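Local coordinates for protein RNA-dependent RNA polymerase (Taggert virus, PDB 6DX3) that probably removes ubiquitin from modified proteins, as the OTU-type cysteine protease domain of a nairovirus polymerase, at residues M145-R148 / N149-D152; N87-L90 / A91-M94; G134-M138 / L139-N143; D22-V25 / E26-F29; H10-L13 / N14-Y18. All blocks are in the same frame, centred on the assembly; numbering follows the deposited sequence.

Contact 1: M145-R148 / N149-D152; sequences MHRR and NHYD
H146 and Y151 form the tight side of this contact. Their rings make an offset stack, with centroids 4.3 Å apart and planes nearly parallel at 1°. Y151 OH lies over the centre of the imidazole, while H146 CD2 lies over the rim of the phenol, 3.3 Å from Y151 CZ. H146 reaches this place because its CG is anti to the backbone N (chi1 -163°). The backbone pairs M145 with D152 and R147 with H150, both hydrogen-bonded antiparallel pairs.

The other face of the hairpin carries M145, R147, H150 and D152. R147 NH1 makes a salt bridge to D152 OD2 at 3.0 Å. D152 OD2 lies in the guanidinium plane of R147, but the carboxylate plane of D152 is turned 70° from it. M145 SD lies over one face of the guanidinium, toward its rim. H150 NE2 donates to D152 OD1 at 2.7 Å, from above the carboxylate plane. D152 is thus gripped through both oxygens, which should fix its rotation.

The loose side is the type II' turn from R147 to H150. R148 and N149 lie exposed there. A water bridges H146 NE2, at 3.2 Å, and N149 OD1, at 3.1 Å.

H150 also touches C40. This Cys-His-Asp grouping is consistent with the catalytic triad of OTU cysteine proteases. Q34 N bonds to D152 OD1, and E121 takes R147 NE in a second salt bridge. The hairpin lies between strands 116-121 and 29-32, and helix 40-49 packs against H150 and Y151.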
loop_
_atom_site.group_PDB
_atom_site.type_symbol
_atom_site.label_atom_id
_atom_site.label_comp_id
_atom_site.label_asym_id
_atom_site.label_seq_id
_atom_site.Cartn_x
_atom_site.Cartn_y
_atom_site.Cartn_z
ATOM N N MET A 145 1.507 0.778 -6.781
ATOM C CA MET A 145 2.636 1.443 -7.417
ATOM C C MET A 145 2.792 2.836 -6.823
ATOM O O MET A 145 1.871 3.656 -6.908
ATOM C CB MET A 145 2.437 1.523 -8.934
ATOM C CG MET A 145 3.687 1.890 -9.732
ATOM S SD MET A 145 3.404 1.763 -11.513
ATOM C CE MET A 145 4.625 2.893 -12.152
ATOM N N HIS A 146 3.954 3.103 -6.238
ATOM C CA HIS A 146 4.249 4.394 -5.625
ATOM C C HIS A 146 4.900 5.305 -6.660
ATOM O O HIS A 146 6.020 5.041 -7.109
ATOM C CB HIS A 146 5.162 4.201 -4.414
ATOM C CG HIS A 146 5.211 5.377 -3.492
ATOM N ND1 HIS A 146 6.148 5.495 -2.487
ATOM C CD2 HIS A 146 4.433 6.483 -3.413
ATOM C CE1 HIS A 146 5.948 6.623 -1.829
ATOM N NE2 HIS A 146 4.914 7.243 -2.374
ATOM N N ARG A 147 4.206 6.380 -7.028
ATOM C CA ARG A 147 4.625 7.276 -8.106
ATOM C C ARG A 147 4.717 8.691 -7.545
ATOM O O ARG A 147 3.724 9.424 -7.541
ATOM C CB ARG A 147 3.650 7.196 -9.278
ATOM C CG ARG A 147 3.086 5.805 -9.496
ATOM C CD ARG A 147 2.177 5.746 -10.715
ATOM N NE ARG A 147 2.915 5.818 -11.969
ATOM C CZ ARG A 147 2.360 5.666 -13.167
ATOM N NH1 ARG A 147 1.057 5.436 -13.272
ATOM N NH2 ARG A 147 3.103 5.746 -14.267
ATOM N N ARG A 148 5.876 9.043 -7.021
ATOM C CA ARG A 148 6.079 10.278 -6.315
ATOM C C ARG A 148 5.081 10.214 -5.179
ATOM O O ARG A 148 5.144 9.375 -4.383
ATOM C CB ARG A 148 6.025 11.555 -7.161
ATOM C CG ARG A 148 6.935 11.544 -8.383
ATOM C CD ARG A 148 8.434 11.532 -8.118
ATOM N NE ARG A 148 8.917 12.856 -7.803
ATOM C CZ ARG A 148 9.420 13.705 -8.680
ATOM N NH1 ARG A 148 9.556 13.385 -9.957
ATOM N NH2 ARG A 148 9.780 14.883 -8.253
ATOM N N ASN A 149 4.168 11.114 -5.095
ATOM C CA ASN A 149 3.178 11.055 -4.030
ATOM C C ASN A 149 1.916 10.294 -4.422
ATOM O O ASN A 149 1.105 9.996 -3.542
ATOM C CB ASN A 149 2.821 12.476 -3.585
ATOM C CG ASN A 149 3.997 13.203 -2.956
ATOM O OD1 ASN A 149 4.872 12.586 -2.350
ATOM N ND2 ASN A 149 4.029 14.520 -3.110
ATOM N N HIS A 150 1.744 9.955 -5.697
ATOM C CA HIS A 150 0.560 9.256 -6.187
ATOM C C HIS A 150 0.715 7.744 -6.036
ATOM O O HIS A 150 1.824 7.206 -6.076
ATOM C CB HIS A 150 0.309 9.610 -7.657
ATOM C CG HIS A 150 -0.902 8.953 -8.246
ATOM N ND1 HIS A 150 -2.175 9.453 -8.078
ATOM C CD2 HIS A 150 -1.032 7.843 -9.012
ATOM C CE1 HIS A 150 -3.039 8.679 -8.713
ATOM N NE2 HIS A 150 -2.371 7.695 -9.288
ATOM N N TYR A 151 -0.422 7.061 -5.878
ATOM C CA TYR A 151 -0.474 5.606 -5.781
ATOM C C TYR A 151 -1.472 5.072 -6.797
ATOM O O TYR A 151 -2.588 5.589 -6.905
ATOM C CB TYR A 151 -0.884 5.149 -4.375
ATOM C CG TYR A 151 0.206 5.203 -3.328
ATOM C CD1 TYR A 151 1.118 4.161 -3.193
ATOM C CD2 TYR A 151 0.306 6.281 -2.458
ATOM C CE1 TYR A 151 2.107 4.196 -2.233
ATOM C CE2 TYR A 151 1.292 6.325 -1.490
ATOM C CZ TYR A 151 2.192 5.279 -1.384
ATOM O OH TYR A 151 3.180 5.319 -0.426
ATOM N N ASP A 152 -1.074 4.038 -7.532
ATOM C CA ASP A 152 -1.976 3.319 -8.417
ATOM C C ASP A 152 -2.005 1.851 -8.015
ATOM O O ASP A 152 -1.108 1.357 -7.325
ATOM C CB ASP A 152 -1.560 3.446 -9.893
ATOM C CG ASP A 152 -1.894 4.806 -10.485
ATOM O OD1 ASP A 152 -3.012 5.311 -10.255
ATOM O OD2 ASP A 152 -1.028 5.371 -11.183
HETATM O O HOH W 1 4.017 9.962 -0.883
#

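Contact 2: N87-L90 / A91-M94; sequences NGYL and ARIM
Y89 and I93, one helical turn apart, share the apolar part of this contact. I93 CG2 lies over one face of the Y89 ring as a CH-pi contact, 4.0 Å from the centroid. The other branch also reaches the ring, with I93 CD1 3.5 Å from Y89 CE2. I93 CG1 sits between the backbone N and the carbonyl carbon (chi1 66°), and this lets both branches meet the ring. L90 CD2 adds a longer contact to I93 CD1 at 4.2 Å.

R92 NH2 comes obliquely to the same ring, 3.6 Å from Y89 CD1, with the guanidinium plane 73° from the ring plane. I93 CG2 lies under a face of the guanidinium, near its rim. Both polar ends have partners beyond the segments: R92 NE pairs with E84, and Y89 OH bonds to E104.

The backbone bonds are those of an alpha-helix near its end. I93 N to Y89 O is the straightest, at 3.0 Å and 174°. M94 N still bonds to L90 O at 3.0 Å.

Chemically, I93 covers one face of the Y89 ring, while E104 takes its hydroxyl. A69 of helix 57-72 also touches the tyrosine. The ring is thus packed through its face and hydrogen-bonded at its OH.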
loop_
_atom_site.group_PDB
_atom_site.type_symbol
_atom_site.label_atom_id
_atom_site.label_comp_id
_atom_site.label_asym_id
_atom_site.label_seq_id
_atom_site.Cartn_x
_atom_site.Cartn_y
_atom_site.Cartn_z
ATOM N N ASN A 87 -2.158 10.648 18.846
ATOM C CA ASN A 87 -3.164 11.700 18.720
ATOM C C ASN A 87 -2.816 12.674 17.601
ATOM O O ASN A 87 -3.699 13.110 16.853
ATOM C CB ASN A 87 -3.312 12.451 20.042
ATOM C CG ASN A 87 -3.891 11.590 21.138
ATOM O OD1 ASN A 87 -3.351 11.529 22.244
ATOM N ND2 ASN A 87 -4.998 10.916 20.842
ATOM N N GLY A 88 -1.538 13.042 17.481
ATOM C CA GLY A 88 -1.130 13.935 16.412
ATOM C C GLY A 88 -1.090 13.257 15.059
ATOM O O GLY A 88 -1.352 13.893 14.033
ATOM N N TYR A 89 -0.766 11.963 15.034
ATOM C CA TYR A 89 -0.761 11.220 13.779
ATOM C C TYR A 89 -2.163 11.134 13.191
ATOM O O TYR A 89 -2.365 11.395 12.000
ATOM C CB TYR A 89 -0.175 9.827 14.007
ATOM C CG TYR A 89 -0.420 8.835 12.891
ATOM C CD1 TYR A 89 0.377 8.828 11.754
ATOM C CD2 TYR A 89 -1.437 7.891 12.987
ATOM C CE1 TYR A 89 0.162 7.917 10.738
ATOM C CE2 TYR A 89 -1.661 6.975 11.976
ATOM C CZ TYR A 89 -0.859 6.991 10.855
ATOM O OH TYR A 89 -1.078 6.079 9.846
ATOM N N LEU A 90 -3.149 10.781 14.022
ATOM C CA LEU A 90 -4.523 10.674 13.540
ATOM C C LEU A 90 -5.062 12.029 13.102
ATOM O O LEU A 90 -5.814 12.118 12.124
ATOM C CB LEU A 90 -5.416 10.069 14.627
ATOM C CG LEU A 90 -5.136 8.618 15.035
ATOM C CD1 LEU A 90 -6.025 8.204 16.201
ATOM C CD2 LEU A 90 -5.317 7.670 13.854
ATOM N N ALA A 91 -4.689 13.099 13.809
ATOM C CA ALA A 91 -5.171 14.426 13.440
ATOM C C ALA A 91 -4.692 14.835 12.052
ATOM O O ALA A 91 -5.356 15.627 11.374
ATOM C CB ALA A 91 -4.731 15.457 14.482
ATOM N N ARG A 92 -3.551 14.303 11.612
ATOM C CA ARG A 92 -3.036 14.608 10.283
ATOM C C ARG A 92 -3.647 13.716 9.208
ATOM O O ARG A 92 -4.184 14.219 8.219
ATOM C CB ARG A 92 -1.511 14.477 10.259
ATOM C CG ARG A 92 -0.928 14.541 8.858
ATOM C CD ARG A 92 0.594 14.508 8.874
ATOM N NE ARG A 92 1.113 13.266 9.439
ATOM C CZ ARG A 92 1.253 12.138 8.751
ATOM N NH1 ARG A 92 0.909 12.094 7.471
ATOM N NH2 ARG A 92 1.741 11.055 9.341
ATOM N N ILE A 93 -3.570 12.394 9.383
ATOM C CA ILE A 93 -3.988 11.489 8.319
ATOM C C ILE A 93 -5.498 11.480 8.131
ATOM O O ILE A 93 -5.979 11.089 7.063
ATOM C CB ILE A 93 -3.468 10.063 8.578
ATOM C CG1 ILE A 93 -4.129 9.463 9.820
ATOM C CG2 ILE A 93 -1.954 10.070 8.713
ATOM C CD1 ILE A 93 -4.218 7.949 9.790
ATOM N N MET A 94 -6.261 11.904 9.137
ATOM C CA MET A 94 -7.709 11.970 9.008
ATOM C C MET A 94 -8.186 13.236 8.310
ATOM O O MET A 94 -9.395 13.407 8.135
ATOM C CB MET A 94 -8.361 11.854 10.387
ATOM C CG MET A 94 -8.273 10.457 10.980
ATOM S SD MET A 94 -9.157 9.252 9.975
ATOM C CE MET A 94 -7.816 8.355 9.209
#

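Contact 3: G134-M138 / L139-N143; sequences GEDPM and LESIN
S141 OG donates to P137 O at 2.6 Å, the shortest polar link across this turn. The hydroxyl comes from above the carbonyl plane. N143 ND2 makes the second strong bond, to M138 O at 3.0 Å and 166°, with the acceptor lying in the plane of the N143 amide. The other end of that amide, OD1, takes the indole N-H of W119. With both ends in use, the flat group is fixed in one orientation. Two weak backbone bonds follow, from E140 N to P137 O and from S141 N to M138 O. A water links D136 OD2, at 2.7 Å, with E140 O, at 3.1 Å.

These bonds shape the loop that leaves strand 126-133 and enters strand 142-147. In the mixed sheet of this OTU domain, strand 116-121 lies between those two strands, so the loop steps past its end. Y117 of that strand bonds to D136 O and touches M138 and S141.

Outside the bonded core, the P137 ring packs against CG and the carboxylate of E140, with P137 CD 3.6 Å from E140 CD. M138 CG lies 3.4 Å from N143 OD1. M138 extends with CG anti to its backbone N (chi1 -180°) and bends only at the last torsion. Its CE meets L139 CD2 at 4.0 Å, and the same methionine also touches F29 and W119.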
loop_
_atom_site.group_PDB
_atom_site.type_symbol
_atom_site.label_atom_id
_atom_site.label_comp_id
_atom_site.label_asym_id
_atom_site.label_seq_id
_atom_site.Cartn_x
_atom_site.Cartn_y
_atom_site.Cartn_z
ATOM N N GLY A 134 3.873 -8.096 4.988
ATOM C CA GLY A 134 3.296 -9.424 4.979
ATOM C C GLY A 134 4.246 -10.441 4.375
ATOM O O GLY A 134 5.374 -10.134 3.995
ATOM N N GLU A 135 3.752 -11.677 4.284
ATOM C CA GLU A 135 4.551 -12.801 3.820
ATOM C C GLU A 135 4.039 -13.449 2.542
ATOM O O GLU A 135 4.767 -14.251 1.947
ATOM C CB GLU A 135 4.634 -13.886 4.907
ATOM C CG GLU A 135 4.952 -13.366 6.294
ATOM C CD GLU A 135 6.411 -13.006 6.453
ATOM O OE1 GLU A 135 7.222 -13.439 5.609
ATOM O OE2 GLU A 135 6.749 -12.294 7.423
ATOM N N ASP A 136 2.825 -13.130 2.102
ATOM C CA ASP A 136 2.203 -13.885 1.027
ATOM C C ASP A 136 2.936 -13.668 -0.297
ATOM O O ASP A 136 3.577 -12.633 -0.502
ATOM C CB ASP A 136 0.738 -13.488 0.877
ATOM C CG ASP A 136 -0.121 -13.999 2.014
ATOM O OD1 ASP A 136 0.260 -15.016 2.633
ATOM O OD2 ASP A 136 -1.175 -13.389 2.286
ATOM N N PRO A 137 2.867 -14.640 -1.206
ATOM C CA PRO A 137 3.432 -14.440 -2.543
ATOM C C PRO A 137 2.799 -13.250 -3.249
ATOM O O PRO A 137 1.730 -12.758 -2.876
ATOM C CB PRO A 137 3.110 -15.753 -3.264
ATOM C CG PRO A 137 3.004 -16.761 -2.170
ATOM C CD PRO A 137 2.417 -16.029 -0.996
ATOM N N MET A 138 3.485 -12.793 -4.298
ATOM C CA MET A 138 3.074 -11.582 -5.000
ATOM C C MET A 138 1.691 -11.730 -5.622
ATOM O O MET A 138 0.875 -10.800 -5.573
ATOM C CB MET A 138 4.112 -11.237 -6.066
ATOM C CG MET A 138 3.817 -9.989 -6.871
ATOM S SD MET A 138 4.942 -9.846 -8.272
ATOM C CE MET A 138 4.451 -11.264 -9.252
ATOM N N LEU A 139 1.403 -12.893 -6.207
ATOM C CA LEU A 139 0.166 -13.087 -6.953
ATOM C C LEU A 139 -1.064 -13.227 -6.064
ATOM O O LEU A 139 -2.184 -13.132 -6.574
ATOM C CB LEU A 139 0.292 -14.317 -7.856
ATOM C CG LEU A 139 1.316 -14.189 -8.986
ATOM C CD1 LEU A 139 1.417 -15.485 -9.778
ATOM C CD2 LEU A 139 0.963 -13.023 -9.900
ATOM N N GLU A 140 -0.894 -13.454 -4.760
ATOM C CA GLU A 140 -2.016 -13.529 -3.832
ATOM C C GLU A 140 -2.012 -12.380 -2.834
ATOM O O GLU A 140 -2.599 -12.496 -1.752
ATOM C CB GLU A 140 -2.017 -14.871 -3.101
ATOM C CG GLU A 140 -0.644 -15.452 -2.866
ATOM C CD GLU A 140 -0.696 -16.924 -2.523
ATOM O OE1 GLU A 140 -1.003 -17.252 -1.356
ATOM O OE2 GLU A 140 -0.437 -17.752 -3.422
ATOM N N SER A 141 -1.358 -11.275 -3.176
ATOM C CA SER A 141 -1.283 -10.089 -2.339
ATOM C C SER A 141 -1.788 -8.881 -3.118
ATOM O O SER A 141 -2.043 -8.947 -4.322
ATOM C CB SER A 141 0.152 -9.843 -1.856
ATOM O OG SER A 141 0.687 -10.991 -1.222
ATOM N N ILE A 142 -1.920 -7.767 -2.412
ATOM C CA ILE A 142 -2.241 -6.489 -3.032
ATOM C C ILE A 142 -0.946 -5.839 -3.499
ATOM O O ILE A 142 0.005 -5.693 -2.723
ATOM C CB ILE A 142 -2.993 -5.574 -2.054
ATOM C CG1 ILE A 142 -4.359 -6.176 -1.706
ATOM C CG2 ILE A 142 -3.135 -4.175 -2.640
ATOM C CD1 ILE A 142 -5.031 -5.511 -0.529
ATOM N N ASN A 143 -0.900 -5.460 -4.772
ATOM C CA ASN A 143 0.240 -4.750 -5.335
ATOM C C ASN A 143 -0.194 -3.341 -5.711
ATOM O O ASN A 143 -1.208 -3.161 -6.392
ATOM C CB ASN A 143 0.798 -5.486 -6.554
ATOM C CG ASN A 143 1.331 -6.862 -6.208
ATOM O OD1 ASN A 143 2.521 -7.030 -5.940
ATOM N ND2 ASN A 143 0.450 -7.859 -6.210
HETATM O O HOH W 2 -2.687 -11.507 1.162
#

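Contact 4: D22-V25 / E26-F29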
loop_
_atom_site.group_PDB
_atom_site.type_symbol
_atom_site.label_atom_id
_atom_site.label_comp_id
_atom_site.label_asym_id
_atom_site.label_seq_id
_atom_site.Cartn_x
_atom_site.Cartn_y
_atom_site.Cartn_z
ATOM N N ASP A 22 14.476 -4.624 -10.628
ATOM C CA ASP A 22 14.688 -3.950 -11.915
ATOM C C ASP A 22 13.575 -4.453 -12.831
ATOM O O ASP A 22 13.741 -5.455 -13.533
ATOM C CB ASP A 22 16.068 -4.231 -12.495
ATOM C CG ASP A 22 16.218 -3.722 -13.922
ATOM O OD1 ASP A 22 16.488 -2.514 -14.092
ATOM O OD2 ASP A 22 16.067 -4.530 -14.866
ATOM N N LEU A 23 12.438 -3.759 -12.820
ATOM C CA LEU A 23 11.217 -4.328 -13.366
ATOM C C LEU A 23 10.447 -3.343 -14.234
ATOM O O LEU A 23 10.175 -2.207 -13.834
ATOM C CB LEU A 23 10.320 -4.868 -12.226
ATOM C CG LEU A 23 8.889 -5.275 -12.567
ATOM C CD1 LEU A 23 8.554 -6.628 -11.960
ATOM C CD2 LEU A 23 7.927 -4.226 -12.036
ATOM N N GLU A 24 10.133 -3.800 -15.441
ATOM C CA GLU A 24 9.123 -3.199 -16.302
ATOM C C GLU A 24 7.770 -3.601 -15.719
ATOM O O GLU A 24 7.391 -4.773 -15.788
ATOM C CB GLU A 24 9.266 -3.730 -17.729
ATOM C CG GLU A 24 10.562 -3.380 -18.515
ATOM C CD GLU A 24 10.907 -1.907 -18.526
ATOM O OE1 GLU A 24 11.622 -1.452 -17.612
ATOM O OE2 GLU A 24 10.486 -1.203 -19.467
ATOM N N VAL A 25 7.037 -2.640 -15.148
ATOM C CA VAL A 25 5.796 -2.991 -14.451
ATOM C C VAL A 25 4.824 -3.700 -15.393
ATOM O O VAL A 25 4.156 -4.664 -14.997
ATOM C CB VAL A 25 5.147 -1.755 -13.794
ATOM C CG1 VAL A 25 5.977 -1.280 -12.642
ATOM C CG2 VAL A 25 4.925 -0.658 -14.813
ATOM N N GLU A 26 4.710 -3.231 -16.638
ATOM C CA GLU A 26 3.676 -3.758 -17.527
ATOM C C GLU A 26 4.008 -5.138 -18.081
ATOM O O GLU A 26 3.130 -5.773 -18.673
ATOM C CB GLU A 26 3.410 -2.777 -18.671
ATOM C CG GLU A 26 2.929 -1.409 -18.202
ATOM C CD GLU A 26 2.197 -0.655 -19.292
ATOM O OE1 GLU A 26 2.797 -0.431 -20.365
ATOM O OE2 GLU A 26 1.025 -0.285 -19.070
ATOM N N ASP A 27 5.238 -5.623 -17.907
ATOM C CA ASP A 27 5.511 -7.023 -18.219
ATOM C C ASP A 27 4.798 -7.956 -17.244
ATOM O O ASP A 27 4.502 -9.107 -17.588
ATOM C CB ASP A 27 7.018 -7.289 -18.200
ATOM C CG ASP A 27 7.766 -6.480 -19.235
ATOM O OD1 ASP A 27 7.113 -5.768 -20.036
ATOM O OD2 ASP A 27 9.012 -6.566 -19.253
ATOM N N ILE A 28 4.496 -7.473 -16.040
ATOM C CA ILE A 28 3.899 -8.298 -15.003
ATOM C C ILE A 28 2.496 -7.831 -14.613
ATOM O O ILE A 28 1.635 -8.675 -14.342
ATOM C CB ILE A 28 4.825 -8.348 -13.765
ATOM C CG1 ILE A 28 6.231 -8.832 -14.158
ATOM C CG2 ILE A 28 4.225 -9.214 -12.671
ATOM C CD1 ILE A 28 6.321 -10.314 -14.482
ATOM N N PHE A 29 2.233 -6.526 -14.594
ATOM C CA PHE A 29 0.966 -5.984 -14.114
ATOM C C PHE A 29 0.274 -5.168 -15.196
ATOM O O PHE A 29 0.854 -4.823 -16.227
ATOM C CB PHE A 29 1.159 -5.087 -12.883
ATOM C CG PHE A 29 1.845 -5.763 -11.737
ATOM C CD1 PHE A 29 3.175 -5.497 -11.456
ATOM C CD2 PHE A 29 1.153 -6.649 -10.924
ATOM C CE1 PHE A 29 3.809 -6.111 -10.399
ATOM C CE2 PHE A 29 1.782 -7.269 -9.862
ATOM C CZ PHE A 29 3.110 -6.999 -9.600
HETATM O O HOH W 3 10.942 -6.061 -16.750
#
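V25 O accepts from both I28 N and F29 N, at 3.0 Å and 2.7 Å, while D27 N bonds to E24 O at 3.1 Å, so the chain makes a short, weakly bonded helical turn between strands 17-24 and 29-32.

The E24 and D27 side chains lie side by side and point the same way. D27 OD2 comes within 3.2 Å of E24 CB, so it is the aliphatic root of E24 that meets the acid. E24 is bent at chi2 (-51°), which carries its own carboxylate away; E24 OE2 and D27 OD2 stay 5.6 Å apart. A water joins the two residues, accepting from E24 N at 2.7 Å and donating to D27 OD2.

On the apolar side, L23 CD1 meets I28 CG1 at 3.9 Å, the two side chains crossing at about a right angle. I28 CG2 lies over the centre of one face of the F29 ring. The ring continues inward and meets W119 edge-to-face. V25 is buried against C127, I31 and M145, while E26 OE1 makes a salt bridge with K125.

The chemistry divides the turn. V25 packs on the sheet, and I28 and F29 pack on M138. E24 and D27 are exposed, and the water bonds to D27. E26 lies partly exposed, and its charge is probably balanced by K125.

Contact 5: H10-L13 / N14-Y18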
loop_
_atom_site.group_PDB
_atom_site.type_symbol
_atom_site.label_atom_id
_atom_site.label_comp_id
_atom_site.label_asym_id
_atom_site.label_seq_id
_atom_site.Cartn_x
_atom_site.Cartn_y
_atom_site.Cartn_z
ATOM N N HIS A 10 15.113 -8.275 2.232
ATOM C CA HIS A 10 15.737 -7.939 3.506
ATOM C C HIS A 10 14.632 -7.660 4.513
ATOM O O HIS A 10 13.858 -6.711 4.341
ATOM C CB HIS A 10 16.654 -6.720 3.378
ATOM C CG HIS A 10 17.714 -6.864 2.331
ATOM N ND1 HIS A 10 17.481 -6.611 0.997
ATOM C CD2 HIS A 10 19.016 -7.226 2.424
ATOM C CE1 HIS A 10 18.592 -6.814 0.311
ATOM N NE2 HIS A 10 19.538 -7.189 1.154
ATOM N N LEU A 11 14.545 -8.487 5.552
ATOM C CA LEU A 11 13.615 -8.210 6.638
ATOM C C LEU A 11 14.181 -7.094 7.505
ATOM O O LEU A 11 15.289 -7.214 8.038
ATOM C CB LEU A 11 13.364 -9.463 7.470
ATOM C CG LEU A 11 12.538 -9.197 8.729
ATOM C CD1 LEU A 11 11.108 -8.866 8.329
ATOM C CD2 LEU A 11 12.573 -10.392 9.667
ATOM N N LEU A 12 13.428 -6.011 7.645
ATOM C CA LEU A 12 13.927 -4.827 8.326
ATOM C C LEU A 12 13.513 -4.825 9.791
ATOM O O LEU A 12 12.475 -5.374 10.166
ATOM C CB LEU A 12 13.412 -3.558 7.647
ATOM C CG LEU A 12 13.662 -3.471 6.142
ATOM C CD1 LEU A 12 13.230 -2.113 5.601
ATOM C CD2 LEU A 12 15.121 -3.735 5.838
ATOM N N LEU A 13 14.341 -4.184 10.620
ATOM C CA LEU A 13 13.944 -3.938 12.002
ATOM C C LEU A 13 12.680 -3.089 12.068
ATOM O O LEU A 13 11.926 -3.171 13.045
ATOM C CB LEU A 13 15.087 -3.261 12.763
ATOM C CG LEU A 13 15.088 -3.424 14.284
ATOM C CD1 LEU A 13 15.480 -4.843 14.673
ATOM C CD2 LEU A 13 16.016 -2.412 14.942
ATOM N N ASN A 14 12.426 -2.283 11.032
ATOM C CA ASN A 14 11.230 -1.447 10.989
ATOM C C ASN A 14 9.944 -2.258 10.911
ATOM O O ASN A 14 8.868 -1.702 11.152
ATOM C CB ASN A 14 11.304 -0.490 9.799
ATOM C CG ASN A 14 11.704 0.911 10.205
ATOM O OD1 ASN A 14 10.874 1.698 10.661
ATOM N ND2 ASN A 14 12.985 1.233 10.038
ATOM N N GLY A 15 10.019 -3.534 10.565
ATOM C CA GLY A 15 8.868 -4.408 10.589
ATOM C C GLY A 15 8.286 -4.825 9.246
ATOM O O GLY A 15 7.117 -5.234 9.205
ATOM N N TYR A 16 9.051 -4.740 8.162
ATOM C CA TYR A 16 8.575 -5.161 6.850
ATOM C C TYR A 16 9.772 -5.588 6.014
ATOM O O TYR A 16 10.924 -5.476 6.440
ATOM C CB TYR A 16 7.775 -4.047 6.164
ATOM C CG TYR A 16 8.508 -2.726 6.064
ATOM C CD1 TYR A 16 9.248 -2.404 4.936
ATOM C CD2 TYR A 16 8.453 -1.802 7.101
ATOM C CE1 TYR A 16 9.915 -1.196 4.841
ATOM C CE2 TYR A 16 9.116 -0.594 7.016
ATOM C CZ TYR A 16 9.847 -0.297 5.888
ATOM O OH TYR A 16 10.507 0.907 5.805
ATOM N N TYR A 17 9.491 -6.079 4.812
ATOM C CA TYR A 17 10.520 -6.567 3.908
ATOM C C TYR A 17 10.862 -5.513 2.866
ATOM O O TYR A 17 10.017 -4.706 2.470
ATOM C CB TYR A 17 10.065 -7.853 3.215
ATOM C CG TYR A 17 9.902 -9.020 4.155
ATOM C CD1 TYR A 17 8.690 -9.259 4.789
ATOM C CD2 TYR A 17 10.960 -9.880 4.414
ATOM C CE1 TYR A 17 8.537 -10.326 5.652
ATOM C CE2 TYR A 17 10.816 -10.949 5.276
ATOM C CZ TYR A 17 9.603 -11.168 5.891
ATOM O OH TYR A 17 9.461 -12.232 6.749
ATOM N N TYR A 18 12.119 -5.535 2.420
ATOM C CA TYR A 18 12.630 -4.620 1.408
ATOM C C TYR A 18 13.453 -5.409 0.404
ATOM O O TYR A 18 14.205 -6.310 0.782
ATOM C CB TYR A 18 13.494 -3.516 2.037
ATOM C CG TYR A 18 14.258 -2.654 1.046
ATOM C CD1 TYR A 18 13.737 -1.444 0.607
ATOM C CD2 TYR A 18 15.507 -3.036 0.569
ATOM C CE1 TYR A 18 14.431 -0.648 -0.287
ATOM C CE2 TYR A 18 16.208 -2.248 -0.329
ATOM C CZ TYR A 18 15.664 -1.053 -0.752
ATOM O OH TYR A 18 16.355 -0.258 -1.641
#
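The Y17 ring has L11 CD1 over one face, a CH-pi contact with the methyl 3.8 Å from the centroid and 16° off the normal. L11 CG is anti to the backbone N (chi1 173°), and the chain then folds at chi2 to set CD1 over the ring. The H10 ring meets its neighbour at the edge: ND1 donates to Y18 O at 3.3 Å, nearly in the imidazole plane but from above the carbonyl plane. Since H10 N also donates to Y18 O, at 2.6 Å, this carbonyl is gripped by two N-H groups of one residue. H10 ND1 also lies at the edge of the Y18 ring. The Y16 ring is met obliquely by L12 CD1, 3.5 Å from Y16 CE1.

The segments form a beta hairpin with a type I turn from L12 to G15 and a G1 beta bulge. G15 N bonds to L12 O at 3.1 Å, and L12 N to Y16 O at 2.8 Å. G15 takes the positive phi of the bulge (108°). Strand 10-11 is an outermost strand of the sheet, and strand 17-24 joins it to strand 126-133.

L12 also packs with CD1 3.8 Å from Y18 CB, so the same methyl touches the Y16 ring and the Y18 CB. On the neighbouring strand, R132 makes a cation-pi contact with Y17, and Y17 OH bonds to E135 in the loop that follows. Y16 and Y18 both touch V131.

Contacts 1, 3, 4 and 5 all reach the same mixed sheet; contact 2 lies on a helix about 21 Å from contact 1, centre to centre. The C40, H150 and D152 group, consistent with the active site, is at contact 1. Contact 4 touches contact 1 through V25 CG1, 4.1 Å from M145 SD. Contact 3 runs on into contact 1 along strand 142-147 and packs on contact 4, with M138 SD 3.6 Å from F29 CZ. Contact 5 meets contact 3 through Y17 and E135, and adjoins contact 4 along strand 17-24. Contacts 2 and 4 are farthest apart, about 35 Å between centres.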